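Local coordinates for protein Hpr(Ser) kinase (Coxiella burnetii, PDB 3TQF) that probably binds ATP and is thought to phosphorylate a serine of HPr and to remove that phosphate again, at residues Arg153-Met156 / Glu157-Ser161. Residues are numbered along the deposited sequence; the frame is centred on the assembly and turned at random.
Sequences RLKM and EGYDS
G158 N donates a hydrogen bond to L154 O at 2.9 Å, and the same four-residue step joins E157 to R153, Y159 to K155 and D160 to M156, a repeat that brings residues three and four apart onto the same side of the helix, where their side chains can meet. The R153/E157 step also pairs opposite charges. R153 runs out with CG anti to its own amide nitrogen (chi1 173°), bringing NE to 3.1 Å from E157 OE2. This is a salt bridge of charge alone: the oxygen sits over one face of the guanidinium, whose plane stands 86° from the carboxylate, and no N-H points at it. A second salt bridge, to D15, uses R153 NH1. Two residues further along, K155 and Y159 extend side by side in the same direction, CE of the lysine lying 3.2 Å from the phenolic OH. M156, a selenomethionine, bends at chi2 and again at chi3 (96°), which brings its methyl CE to the edge of the Y159 ring, 3.6 Å from CE2. On another side of the helix, L154 packs on L83 of a second subunit. The whole is the i to i+4 bonding of a regular alpha-helix, here on the surface of helix 141-165.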
loop_
_atom_site.group_PDB
_atom_site.type_symbol
_atom_site.label_atom_id
_atom_site.label_comp_id
_atom_site.label_asym_id
_atom_site.label_seq_id
_atom_site.Cartn_x
_atom_site.Cartn_y
_atom_site.Cartn_z
ATOM N N ARG A 153 22.460 -1.914 -1.667
ATOM C CA ARG A 153 23.442 -1.377 -0.735
ATOM C C ARG A 153 24.221 -2.488 -0.043
ATOM O O ARG A 153 25.435 -2.382 0.125
ATOM C CB ARG A 153 22.766 -0.489 0.307
ATOM C CG ARG A 153 23.695 -0.024 1.418
ATOM C CD ARG A 153 23.244 1.293 2.000
ATOM N NE ARG A 153 23.966 1.595 3.232
ATOM C CZ ARG A 153 23.528 1.344 4.464
ATOM N NH1 ARG A 153 22.341 0.783 4.676
ATOM N NH2 ARG A 153 24.291 1.666 5.502
ATOM N N LEU A 154 23.528 -3.548 0.362
ATOM C CA LEU A 154 24.204 -4.710 0.932
ATOM C C LEU A 154 25.162 -5.334 -0.081
ATOM O O LEU A 154 26.276 -5.716 0.266
ATOM C CB LEU A 154 23.192 -5.751 1.414
ATOM C CG LEU A 154 22.421 -5.393 2.683
ATOM C CD1 LEU A 154 21.386 -6.461 2.981
ATOM C CD2 LEU A 154 23.368 -5.221 3.860
ATOM N N LYS A 155 24.727 -5.419 -1.333
ATOM C CA LYS A 155 25.546 -5.998 -2.397
ATOM C C LYS A 155 26.816 -5.180 -2.675
ATOM O O LYS A 155 27.893 -5.744 -2.854
ATOM C CB LYS A 155 24.719 -6.154 -3.678
ATOM C CG LYS A 155 25.479 -6.823 -4.812
ATOM C CD LYS A 155 24.558 -7.505 -5.817
ATOM C CE LYS A 155 25.369 -8.357 -6.805
ATOM N NZ LYS A 155 24.513 -9.293 -7.603
HETATM N N MSE A 156 26.683 -3.855 -2.702
HETATM C CA MSE A 156 27.826 -2.967 -2.906
HETATM C C MSE A 156 28.782 -3.029 -1.727
HETATM O O MSE A 156 29.994 -2.971 -1.912
HETATM C CB MSE A 156 27.374 -1.518 -3.120
HETATM C CG MSE A 156 26.656 -1.249 -4.447
HETATM SE SE MSE A 156 27.580 -1.912 -6.050
HETATM C CE MSE A 156 26.663 -3.619 -6.242
ATOM N N GLU A 157 28.239 -3.138 -0.517
ATOM C CA GLU A 157 29.062 -3.341 0.673
ATOM C C GLU A 157 29.738 -4.711 0.654
ATOM O O GLU A 157 30.793 -4.890 1.253
ATOM C CB GLU A 157 28.228 -3.166 1.944
ATOM C CG GLU A 157 27.948 -1.706 2.263
ATOM C CD GLU A 157 26.889 -1.511 3.323
ATOM O OE1 GLU A 157 26.560 -2.486 4.035
ATOM O OE2 GLU A 157 26.389 -0.372 3.449
ATOM N N GLY A 158 29.119 -5.668 -0.030
ATOM C CA GLY A 158 29.708 -6.980 -0.240
ATOM C C GLY A 158 30.953 -6.929 -1.101
ATOM O O GLY A 158 31.939 -7.608 -0.804
ATOM N N TYR A 159 30.917 -6.134 -2.170
ATOM C CA TYR A 159 32.085 -5.972 -3.039
ATOM C C TYR A 159 33.173 -5.172 -2.349
ATOM O O TYR A 159 34.352 -5.468 -2.507
ATOM C CB TYR A 159 31.719 -5.294 -4.365
ATOM C CG TYR A 159 30.846 -6.134 -5.279
ATOM C CD1 TYR A 159 31.176 -7.458 -5.577
ATOM C CD2 TYR A 159 29.699 -5.599 -5.864
ATOM C CE1 TYR A 159 30.376 -8.230 -6.417
ATOM C CE2 TYR A 159 28.893 -6.364 -6.708
ATOM C CZ TYR A 159 29.237 -7.677 -6.979
ATOM O OH TYR A 159 28.445 -8.438 -7.811
ATOM N N ASP A 160 32.778 -4.154 -1.591
ATOM C CA ASP A 160 33.732 -3.343 -0.840
ATOM C C ASP A 160 34.448 -4.150 0.239
ATOM O O ASP A 160 35.622 -3.913 0.509
ATOM C CB ASP A 160 33.049 -2.114 -0.227
ATOM C CG ASP A 160 32.914 -0.963 -1.218
ATOM O OD1 ASP A 160 33.949 -0.559 -1.803
ATOM O OD2 ASP A 160 31.782 -0.455 -1.402
ATOM N N SER A 161 33.743 -5.099 0.848
ATOM C CA SER A 161 34.360 -6.031 1.790
ATOM C C SER A 161 35.334 -6.965 1.083
ATOM O O SER A 161 36.429 -7.204 1.576
ATOM C CB SER A 161 33.300 -6.863 2.509
ATOM O OG SER A 161 32.457 -6.041 3.291
#